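Local structure of putative exported protein (Bordetella pertussis Tohama I, 2PFZ) at residues A[88-99]-A[236-244]; A[13-22]-A[113-121]. The protein binds pyroglutamic acid in the periplasm as an extracytoplasmic solute receptor, probably delivering it to a tripartite ATP-independent (TRAP) transporter. All coordinates share one frame; numbering follows the deposited sequence.

How the interactions relate
Interaction 1 joins two helices, 88-107 and 222-256, and interaction 2 sets helix 14-30 against strand 111-118 and the loop that follows it; their centres lie 11 Å apart. The four segments alternate along the chain, 13-22 then 88-99, 113-121 and 236-244, so the two contacts interlock. Strand 111-118, an outermost strand of the antiparallel sheet with 207-213 and 61-65, links them directly: Trp-240 NE1 is 2.8 Å from Ser-116 O and Ser-243 OG is 2.7 Å from Ala-118 O, both probable hydrogen bonds. Together they tie helices 14-30, 88-107 and 222-256 to the strand leading into pocket residue Trp-119, probably helping to place it; the Ser-243 side chain stays about 8 Å from the pyroglutamic acid.

Interaction 1: residues A[88-99]-A[236-244]; sequences YDASFKLYQAQK and EERGWKLSQ
Chi1 of -78° puts the Trp-240 indole beside its own backbone N, opposite the carbonyl carbon, and the Phe-92 ring, its CG anti to the N of that residue, swings to meet it. The indole thereby enters helix 88-99 as a knob into the hole formed by Tyr-88, Ser-91, Phe-92 and Tyr-95. The edge of Phe-92 is turned onto one indole face, CD1 lying 3.7 Å from Trp-240 CE2, and ring planes 84° apart define an edge-to-face pair. Ser-91 OG instead meets the rim of the indole, 3.4 Å from CH2 of Trp-240. The axes of the segments 88-99 and 236-244 run roughly antiparallel, 12.1 Å apart at closest approach, a wide spacing that large side chains bridge. At one end Tyr-88 lays a ring face under Gln-244, whose CB is 3.7 Å from the ring centroid and almost on its normal, a CH-pi contact. The phenol reaches further, Tyr-88 OH donating to Ser-243 OG at 2.8 Å. Ser-243 OG also hydrogen-bonds Ala-118 O, and Trp-240 NE1 bonds Ser-116 O, so both polar ends serve strand 111-118. At the other end Tyr-95 OH donates to Glu-236 OE1 over a short 2.5 Å, from the syn side but 34° out of the carboxylate plane. Ser-116 N is a second partner of that oxygen. Lys-99 NZ stands 4.5 Å from Glu-236 OE1, too far for a salt bridge, and two waters join the charges, one to each carboxylate oxygen. With a phenol, a backbone N-H, waters and a nearby ammonium around it, the Glu-236 carboxylate is probably stabilised as the anion.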
loop_
_atom_site.group_PDB
_atom_site.type_symbol
_atom_site.label_atom_id
_atom_site.label_comp_id
_atom_site.label_asym_id
_atom_site.label_seq_id
_atom_site.Cartn_x
_atom_site.Cartn_y
_atom_site.Cartn_z
ATOM N N TYR A 88 -5.163 8.310 -9.357
ATOM C CA TYR A 88 -5.505 8.799 -8.007
ATOM C C TYR A 88 -7.015 8.999 -7.789
ATOM O O TYR A 88 -7.542 8.649 -6.737
ATOM C CB TYR A 88 -4.710 10.053 -7.671
ATOM C CG TYR A 88 -3.297 9.752 -7.213
ATOM C CD1 TYR A 88 -3.046 9.352 -5.897
ATOM C CD2 TYR A 88 -2.208 9.814 -8.103
ATOM C CE1 TYR A 88 -1.747 9.059 -5.449
ATOM C CE2 TYR A 88 -0.896 9.527 -7.653
ATOM C CZ TYR A 88 -0.689 9.144 -6.329
ATOM O OH TYR A 88 0.588 8.876 -5.873
ATOM N N ASP A 89 -7.716 9.568 -8.760
ATOM C CA ASP A 89 -9.155 9.776 -8.601
ATOM C C ASP A 89 -9.919 8.457 -8.547
ATOM O O ASP A 89 -10.790 8.248 -7.678
ATOM C CB ASP A 89 -9.698 10.664 -9.731
ATOM C CG ASP A 89 -11.201 10.843 -9.653
ATOM O OD1 ASP A 89 -11.674 11.419 -8.660
ATOM O OD2 ASP A 89 -11.893 10.403 -10.591
ATOM N N ALA A 90 -9.613 7.558 -9.476
ATOM C CA ALA A 90 -10.276 6.246 -9.453
ATOM C C ALA A 90 -9.929 5.513 -8.171
ATOM O O ALA A 90 -10.779 4.847 -7.566
ATOM C CB ALA A 90 -9.876 5.424 -10.677
ATOM N N SER A 91 -8.681 5.643 -7.729
ATOM C CA SER A 91 -8.245 4.996 -6.489
ATOM C C SER A 91 -9.014 5.546 -5.276
ATOM O O SER A 91 -9.455 4.771 -4.419
ATOM C CB SER A 91 -6.749 5.222 -6.251
ATOM O OG SER A 91 -6.348 4.649 -4.998
ATOM N N PHE A 92 -9.146 6.869 -5.188
ATOM C CA PHE A 92 -9.945 7.441 -4.087
ATOM C C PHE A 92 -11.416 6.974 -4.132
ATOM O O PHE A 92 -12.053 6.667 -3.116
ATOM C CB PHE A 92 -9.869 8.967 -4.071
ATOM C CG PHE A 92 -10.358 9.553 -2.777
ATOM C CD1 PHE A 92 -9.533 9.557 -1.664
ATOM C CD2 PHE A 92 -11.649 10.038 -2.665
ATOM C CE1 PHE A 92 -9.977 10.049 -0.450
ATOM C CE2 PHE A 92 -12.106 10.544 -1.461
ATOM C CZ PHE A 92 -11.267 10.554 -0.355
ATOM N N LYS A 93 -11.990 6.934 -5.311
ATOM C CA LYS A 93 -13.355 6.413 -5.438
ATOM C C LYS A 93 -13.472 4.933 -5.089
ATOM O O LYS A 93 -14.448 4.512 -4.456
ATOM C CB LYS A 93 -13.875 6.698 -6.839
ATOM C CG LYS A 93 -14.046 8.195 -7.035
ATOM C CD LYS A 93 -14.408 8.614 -8.422
ATOM C CE LYS A 93 -14.920 10.068 -8.337
ATOM N NZ LYS A 93 -14.487 10.958 -9.441
ATOM N N LEU A 94 -12.465 4.141 -5.459
ATOM C CA LEU A 94 -12.460 2.725 -5.078
ATOM C C LEU A 94 -12.412 2.618 -3.573
ATOM O O LEU A 94 -13.119 1.827 -2.977
ATOM C CB LEU A 94 -11.262 1.978 -5.689
ATOM C CG LEU A 94 -11.230 0.457 -5.431
ATOM C CD1 LEU A 94 -12.494 -0.249 -5.987
ATOM C CD2 LEU A 94 -9.949 -0.132 -6.062
ATOM N N TYR A 95 -11.547 3.419 -2.966
ATOM C CA TYR A 95 -11.451 3.498 -1.512
ATOM C C TYR A 95 -12.800 3.805 -0.861
ATOM O O TYR A 95 -13.203 3.117 0.085
ATOM C CB TYR A 95 -10.416 4.578 -1.144
ATOM C CG TYR A 95 -10.348 4.978 0.339
ATOM C CD1 TYR A 95 -10.633 4.067 1.372
ATOM C CD2 TYR A 95 -9.948 6.270 0.693
ATOM C CE1 TYR A 95 -10.538 4.451 2.734
ATOM C CE2 TYR A 95 -9.866 6.666 2.053
ATOM C CZ TYR A 95 -10.167 5.757 3.048
ATOM O OH TYR A 95 -10.029 6.161 4.367
ATOM N N GLN A 96 -13.473 4.855 -1.322
ATOM C CA GLN A 96 -14.772 5.241 -0.747
ATOM C C GLN A 96 -15.811 4.126 -0.827
ATOM O O GLN A 96 -16.563 3.911 0.122
ATOM C CB GLN A 96 -15.281 6.525 -1.407
ATOM C CG GLN A 96 -14.421 7.765 -1.094
ATOM C CD GLN A 96 -14.133 7.957 0.397
ATOM O OE1 GLN A 96 -13.006 7.779 0.857
ATOM N NE2 GLN A 96 -15.139 8.346 1.145
ATOM N N ALA A 97 -15.808 3.390 -1.942
ATOM C CA ALA A 97 -16.639 2.196 -2.133
ATOM C C ALA A 97 -16.278 1.062 -1.133
ATOM O O ALA A 97 -17.162 0.372 -0.568
ATOM C CB ALA A 97 -16.478 1.709 -3.560
ATOM N N GLN A 98 -14.980 0.897 -0.900
ATOM C CA GLN A 98 -14.458 -0.177 -0.030
ATOM C C GLN A 98 -14.624 0.117 1.453
ATOM O O GLN A 98 -14.763 -0.795 2.279
ATOM C CB GLN A 98 -12.955 -0.319 -0.297
ATOM C CG GLN A 98 -12.201 -1.377 0.487
ATOM C CD GLN A 98 -10.682 -1.279 0.253
ATOM O OE1 GLN A 98 -10.156 -0.189 0.025
ATOM N NE2 GLN A 98 -9.981 -2.419 0.325
ATOM N N LYS A 99 -14.572 1.399 1.778
ATOM C CA LYS A 99 -14.356 1.846 3.157
ATOM C C LYS A 99 -15.378 1.270 4.150
ATOM O O LYS A 99 -14.981 0.761 5.191
ATOM C CB LYS A 99 -14.344 3.373 3.213
ATOM C CG LYS A 99 -13.772 3.919 4.513
ATOM C CD LYS A 99 -13.780 5.431 4.568
ATOM C CE LYS A 99 -13.041 5.924 5.828
ATOM N NZ LYS A 99 -12.974 7.427 5.931
ATOM N N GLU A 236 -5.050 11.904 6.348
ATOM C CA GLU A 236 -5.553 11.351 5.098
ATOM C C GLU A 236 -5.445 12.351 3.970
ATOM O O GLU A 236 -5.005 11.993 2.900
ATOM C CB GLU A 236 -6.986 10.868 5.200
ATOM C CG GLU A 236 -7.356 9.923 4.042
ATOM C CD GLU A 236 -8.662 9.215 4.270
ATOM O OE1 GLU A 236 -8.673 8.198 5.008
ATOM O OE2 GLU A 236 -9.691 9.654 3.682
ATOM N N GLU A 237 -5.875 13.589 4.214
ATOM C CA GLU A 237 -5.820 14.654 3.203
ATOM C C GLU A 237 -4.390 14.917 2.751
ATOM O O GLU A 237 -4.093 14.932 1.542
ATOM C CB GLU A 237 -6.458 15.953 3.755
ATOM C CG GLU A 237 -6.397 17.132 2.773
ATOM C CD GLU A 237 -7.605 18.065 2.837
ATOM O OE1 GLU A 237 -8.749 17.578 3.004
ATOM O OE2 GLU A 237 -7.402 19.298 2.692
ATOM N N ARG A 238 -3.508 15.106 3.732
ATOM C CA ARG A 238 -2.101 15.379 3.473
ATOM C C ARG A 238 -1.425 14.199 2.769
ATOM O O ARG A 238 -0.583 14.408 1.909
ATOM C CB ARG A 238 -1.361 15.701 4.778
ATOM C CG ARG A 238 0.130 16.078 4.627
ATOM C CD ARG A 238 0.843 16.188 5.980
ATOM N NE ARG A 238 -0.016 16.735 7.003
ATOM C CZ ARG A 238 -0.470 16.109 8.095
ATOM N NH1 ARG A 238 -0.169 14.832 8.406
ATOM N NH2 ARG A 238 -1.253 16.811 8.889
ATOM N N GLY A 239 -1.765 12.971 3.167
ATOM C CA GLY A 239 -1.108 11.764 2.633
ATOM C C GLY A 239 -1.438 11.559 1.156
ATOM O O GLY A 239 -0.546 11.267 0.336
ATOM N N TRP A 240 -2.709 11.721 0.805
ATOM C CA TRP A 240 -3.094 11.609 -0.613
ATOM C C TRP A 240 -2.418 12.713 -1.426
ATOM O O TRP A 240 -1.943 12.472 -2.546
ATOM C CB TRP A 240 -4.619 11.662 -0.785
ATOM C CG TRP A 240 -5.270 10.363 -0.447
ATOM C CD1 TRP A 240 -5.576 9.889 0.809
ATOM C CD2 TRP A 240 -5.697 9.358 -1.373
ATOM N NE1 TRP A 240 -6.163 8.648 0.714
ATOM C CE2 TRP A 240 -6.244 8.296 -0.617
ATOM C CE3 TRP A 240 -5.682 9.259 -2.777
ATOM C CZ2 TRP A 240 -6.757 7.134 -1.215
ATOM C CZ3 TRP A 240 -6.192 8.088 -3.373
ATOM C CH2 TRP A 240 -6.724 7.057 -2.601
ATOM N N LYS A 241 -2.393 13.914 -0.845
ATOM C CA LYS A 241 -1.714 15.073 -1.422
ATOM C C LYS A 241 -0.241 14.793 -1.714
ATOM O O LYS A 241 0.221 14.971 -2.854
ATOM C CB LYS A 241 -1.880 16.293 -0.487
ATOM C CG LYS A 241 -1.237 17.601 -0.965
ATOM C CD LYS A 241 -1.245 18.650 0.177
ATOM C CE LYS A 241 -0.476 19.941 -0.204
ATOM N NZ LYS A 241 -0.848 20.498 -1.549
ATOM N N LEU A 242 0.496 14.340 -0.701
ATOM C CA LEU A 242 1.943 14.124 -0.849
ATOM C C LEU A 242 2.257 12.941 -1.769
ATOM O O LEU A 242 3.257 12.962 -2.489
ATOM C CB LEU A 242 2.633 13.964 0.508
ATOM C CG LEU A 242 2.893 15.227 1.381
ATOM C CD1 LEU A 242 1.731 16.309 1.472
ATOM C CD2 LEU A 242 3.322 14.793 2.785
ATOM N N SER A 243 1.384 11.935 -1.768
ATOM C CA SER A 243 1.582 10.767 -2.607
ATOM C C SER A 243 1.554 11.180 -4.076
ATOM O O SER A 243 2.470 10.863 -4.834
ATOM C CB SER A 243 0.489 9.728 -2.339
ATOM O OG SER A 243 0.775 8.528 -3.060
ATOM N N GLN A 244 0.526 11.929 -4.455
ATOM C CA GLN A 244 0.363 12.346 -5.867
ATOM C C GLN A 244 1.428 13.353 -6.271
ATOM O O GLN A 244 2.022 13.229 -7.344
ATOM C CB GLN A 244 -1.007 12.960 -6.075
ATOM C CG GLN A 244 -1.219 13.481 -7.518
ATOM C CD GLN A 244 -2.631 13.960 -7.759
ATOM O OE1 GLN A 244 -2.892 14.665 -8.739
ATOM N NE2 GLN A 244 -3.559 13.569 -6.889
HETATM O O HOH W 1 -12.070 8.835 3.597
HETATM O O HOH W 2 -10.657 8.296 7.207
#

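Interaction 2: residues A[13-22]-A[113-121]. With PCA (pyroglutamic acid), chain B.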
loop_
_atom_site.group_PDB
_atom_site.type_symbol
_atom_site.label_atom_id
_atom_site.label_comp_id
_atom_site.label_asym_id
_atom_site.label_seq_id
_atom_site.Cartn_x
_atom_site.Cartn_y
_atom_site.Cartn_z
ATOM N N ASN A 13 10.390 7.632 3.738
ATOM C CA ASN A 13 9.210 7.245 2.973
ATOM C C ASN A 13 8.019 8.199 3.179
ATOM O O ASN A 13 7.744 8.661 4.314
ATOM C CB ASN A 13 8.877 5.789 3.273
ATOM C CG ASN A 13 7.530 5.356 2.718
ATOM O OD1 ASN A 13 7.423 4.878 1.576
ATOM N ND2 ASN A 13 6.503 5.533 3.514
ATOM N N LEU A 14 7.331 8.501 2.076
ATOM C CA LEU A 14 6.191 9.435 2.076
ATOM C C LEU A 14 5.119 9.113 3.146
ATOM O O LEU A 14 4.617 10.035 3.811
ATOM C CB LEU A 14 5.574 9.589 0.659
ATOM C CG LEU A 14 4.706 8.456 0.070
ATOM C CD1 LEU A 14 3.223 8.612 0.427
ATOM C CD2 LEU A 14 4.890 8.318 -1.448
ATOM N N HIS A 15 4.775 7.835 3.347
ATOM C CA HIS A 15 3.780 7.495 4.390
ATOM C C HIS A 15 4.292 7.825 5.792
ATOM O O HIS A 15 3.514 8.203 6.661
ATOM C CB HIS A 15 3.411 6.012 4.376
ATOM C CG HIS A 15 2.642 5.590 3.161
ATOM N ND1 HIS A 15 1.288 5.808 3.017
ATOM C CD2 HIS A 15 3.050 4.986 2.018
ATOM C CE1 HIS A 15 0.891 5.336 1.848
ATOM N NE2 HIS A 15 1.941 4.829 1.225
ATOM N N VAL A 16 5.604 7.665 6.001
ATOM C CA VAL A 16 6.201 7.856 7.334
ATOM C C VAL A 16 6.440 9.343 7.604
ATOM O O VAL A 16 6.234 9.822 8.740
ATOM C CB VAL A 16 7.485 7.022 7.511
ATOM C CG1 VAL A 16 7.983 7.094 8.956
ATOM C CG2 VAL A 16 7.207 5.553 7.142
ATOM N N GLU A 17 6.899 10.067 6.578
ATOM C CA GLU A 17 6.882 11.532 6.610
ATOM C C GLU A 17 5.495 12.017 7.047
ATOM O O GLU A 17 5.396 12.875 7.921
ATOM C CB GLU A 17 7.238 12.124 5.245
ATOM C CG GLU A 17 7.214 13.667 5.222
ATOM C CD GLU A 17 7.631 14.248 3.861
ATOM O OE1 GLU A 17 7.544 15.497 3.670
ATOM O OE2 GLU A 17 8.044 13.461 2.976
ATOM N N ASN A 18 4.430 11.457 6.466
ATOM C CA ASN A 18 3.051 11.851 6.832
ATOM C C ASN A 18 2.746 11.462 8.280
ATOM O O ASN A 18 2.106 12.229 9.036
ATOM C CB ASN A 18 2.022 11.195 5.889
ATOM C CG ASN A 18 0.645 11.781 6.005
ATOM O OD1 ASN A 18 0.472 12.999 6.097
ATOM N ND2 ASN A 18 -0.354 10.927 5.967
ATOM N N LEU A 19 3.157 10.244 8.654
ATOM C CA LEU A 19 2.898 9.743 10.019
ATOM C C LEU A 19 3.570 10.645 11.057
ATOM O O LEU A 19 3.038 10.849 12.159
ATOM C CB LEU A 19 3.413 8.310 10.206
ATOM C CG LEU A 19 2.503 7.205 9.661
ATOM C CD1 LEU A 19 3.318 5.901 9.502
ATOM C CD2 LEU A 19 1.331 6.986 10.601
ATOM N N THR A 20 4.747 11.144 10.696
ATOM C CA THR A 20 5.539 12.046 11.544
ATOM C C THR A 20 4.769 13.349 11.808
ATOM O O THR A 20 4.674 13.809 12.957
ATOM C CB THR A 20 6.953 12.266 10.955
ATOM O OG1 THR A 20 7.652 11.014 10.947
ATOM C CG2 THR A 20 7.770 13.261 11.787
ATOM N N GLN A 21 4.180 13.915 10.761
ATOM C CA GLN A 21 3.311 15.091 10.924
ATOM C C GLN A 21 2.038 14.758 11.701
ATOM O O GLN A 21 1.566 15.569 12.506
ATOM C CB GLN A 21 2.961 15.718 9.572
ATOM C CG GLN A 21 2.288 17.101 9.675
ATOM C CD GLN A 21 3.034 18.075 10.584
ATOM O OE1 GLN A 21 2.500 18.524 11.605
ATOM N NE2 GLN A 21 4.273 18.394 10.231
ATOM N N PHE A 22 1.484 13.573 11.444
ATOM C CA PHE A 22 0.299 13.073 12.138
ATOM C C PHE A 22 0.532 13.038 13.643
ATOM O O PHE A 22 -0.306 13.533 14.404
ATOM C CB PHE A 22 -0.057 11.676 11.615
ATOM C CG PHE A 22 -1.025 10.911 12.483
ATOM C CD1 PHE A 22 -2.345 11.306 12.596
ATOM C CD2 PHE A 22 -0.608 9.760 13.162
ATOM C CE1 PHE A 22 -3.242 10.601 13.389
ATOM C CE2 PHE A 22 -1.493 9.052 13.992
ATOM C CZ PHE A 22 -2.813 9.467 14.091
ATOM N N LEU A 113 -10.656 1.932 11.639
ATOM C CA LEU A 113 -9.884 2.532 10.543
ATOM C C LEU A 113 -9.737 4.020 10.793
ATOM O O LEU A 113 -10.725 4.773 10.764
ATOM C CB LEU A 113 -10.568 2.299 9.201
ATOM C CG LEU A 113 -9.938 2.959 7.959
ATOM C CD1 LEU A 113 -8.495 2.491 7.737
ATOM C CD2 LEU A 113 -10.803 2.687 6.729
ATOM N N LEU A 114 -8.516 4.465 11.019
ATOM C CA LEU A 114 -8.309 5.886 11.282
ATOM C C LEU A 114 -8.186 6.674 9.983
ATOM O O LEU A 114 -8.885 7.652 9.781
ATOM C CB LEU A 114 -7.127 6.129 12.233
ATOM C CG LEU A 114 -6.971 7.600 12.665
ATOM C CD1 LEU A 114 -8.138 8.032 13.557
ATOM C CD2 LEU A 114 -5.687 7.830 13.373
ATOM N N TYR A 115 -7.281 6.263 9.116
ATOM C CA TYR A 115 -7.185 6.844 7.788
ATOM C C TYR A 115 -6.444 5.900 6.856
ATOM O O TYR A 115 -5.796 4.974 7.318
ATOM C CB TYR A 115 -6.534 8.202 7.840
ATOM C CG TYR A 115 -5.051 8.235 8.116
ATOM C CD1 TYR A 115 -4.563 8.365 9.425
ATOM C CD2 TYR A 115 -4.119 8.197 7.059
ATOM C CE1 TYR A 115 -3.200 8.450 9.674
ATOM C CE2 TYR A 115 -2.742 8.295 7.306
ATOM C CZ TYR A 115 -2.299 8.412 8.621
ATOM O OH TYR A 115 -0.945 8.501 8.886
ATOM N N SER A 116 -6.589 6.116 5.551
ATOM C CA SER A 116 -5.968 5.239 4.559
ATOM C C SER A 116 -5.414 6.098 3.425
ATOM O O SER A 116 -6.097 7.033 2.978
ATOM C CB SER A 116 -6.996 4.241 4.009
ATOM O OG SER A 116 -6.419 3.282 3.100
ATOM N N VAL A 117 -4.169 5.831 3.009
ATOM C CA VAL A 117 -3.614 6.576 1.891
ATOM C C VAL A 117 -2.985 5.707 0.822
ATOM O O VAL A 117 -2.383 4.695 1.119
ATOM C CB VAL A 117 -2.769 7.864 2.251
ATOM C CG1 VAL A 117 -2.732 8.243 3.770
ATOM C CG2 VAL A 117 -1.434 7.957 1.537
ATOM N N ALA A 118 -3.173 6.114 -0.426
ATOM C CA ALA A 118 -2.674 5.337 -1.556
ATOM C C ALA A 118 -1.192 5.577 -1.774
ATOM O O ALA A 118 -0.735 6.712 -1.749
ATOM C CB ALA A 118 -3.438 5.704 -2.833
ATOM N N TRP A 119 -0.461 4.487 -1.992
ATOM C CA TRP A 119 0.873 4.531 -2.587
ATOM C C TRP A 119 0.700 5.014 -4.038
ATOM O O TRP A 119 -0.398 4.935 -4.591
ATOM C CB TRP A 119 1.467 3.116 -2.631
ATOM C CG TRP A 119 1.999 2.575 -1.323
ATOM C CD1 TRP A 119 1.306 1.874 -0.381
ATOM C CD2 TRP A 119 3.341 2.645 -0.871
ATOM N NE1 TRP A 119 2.138 1.495 0.649
ATOM C CE2 TRP A 119 3.400 1.978 0.383
ATOM C CE3 TRP A 119 4.502 3.233 -1.378
ATOM C CZ2 TRP A 119 4.578 1.862 1.108
ATOM C CZ3 TRP A 119 5.674 3.124 -0.651
ATOM C CH2 TRP A 119 5.706 2.432 0.575
ATOM N N PRO A 120 1.784 5.513 -4.662
ATOM C CA PRO A 120 1.712 5.906 -6.083
ATOM C C PRO A 120 1.432 4.740 -7.055
ATOM O O PRO A 120 1.525 3.560 -6.683
ATOM C CB PRO A 120 3.073 6.547 -6.328
ATOM C CG PRO A 120 3.531 6.980 -4.879
ATOM C CD PRO A 120 3.098 5.832 -4.077
ATOM N N PRO A 121 1.025 5.069 -8.297
ATOM C CA PRO A 121 0.651 4.027 -9.255
ATOM C C PRO A 121 1.772 3.042 -9.536
ATOM O O PRO A 121 2.935 3.440 -9.668
ATOM C CB PRO A 121 0.290 4.829 -10.503
ATOM C CG PRO A 121 -0.167 6.163 -9.950
ATOM C CD PRO A 121 0.838 6.422 -8.874
HETATM N N PCA B . 5.860 0.146 -2.110
HETATM C CA PCA B . 5.585 -0.883 -1.088
HETATM C CB PCA B . 4.155 -1.410 -1.212
HETATM C CG PCA B . 3.542 -0.692 -2.400
HETATM C CD PCA B . 4.616 0.260 -2.837
HETATM O OE PCA B . 4.448 1.112 -3.722
HETATM C C PCA B . 6.522 -2.036 -1.368
HETATM O O PCA B . 6.761 -2.902 -0.517
HETATM O OXT PCA B . 7.057 -2.103 -2.487
HETATM O O HOH W 3 0.673 8.171 6.627
#
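His-15 overlaps the indole of Trp-119 in this helix-on-sheet contact of a periplasmic solute receptor of the DctP family. The imidazole edge is directed at the indole face, its NE2 3.3 Å from CE2 of Trp-119, with planes inclined at 58°. Pyroglutamic acid lies over the opposite face, its CD 3.3 Å from Trp-119 CD2, so the indole is sandwiched between histidine and ligand. Asn-208 accepts a hydrogen bond from Trp-119 NE1 and would help fix the rotation of the ring. Farther along the helix, Tyr-115 presents its edge to the face of Phe-22 (centroids 5.5 Å apart, planes at 60°). A classic beta bulge, in which Leu-114 and Tyr-115 both face Val-210, is consistent with both neighbours facing the helix: Leu-114 CD2 comes within 3.4 Å of Phe-22 CZ. Chi1 of Phe-22 (165°) sets CG opposite the backbone N and carries the ring to this pair. Near the pocket, Leu-14 CD2 packs against CG of Pro-120. No hydrogen bond crosses directly between the segments; instead, one water donates to His-15 O at 2.8 Å, accepts from Asn-18 ND2, which also hydrogen-bonds Ala-235 O, and hydrogen-bonds Tyr-115 OH, 2.8 Å away.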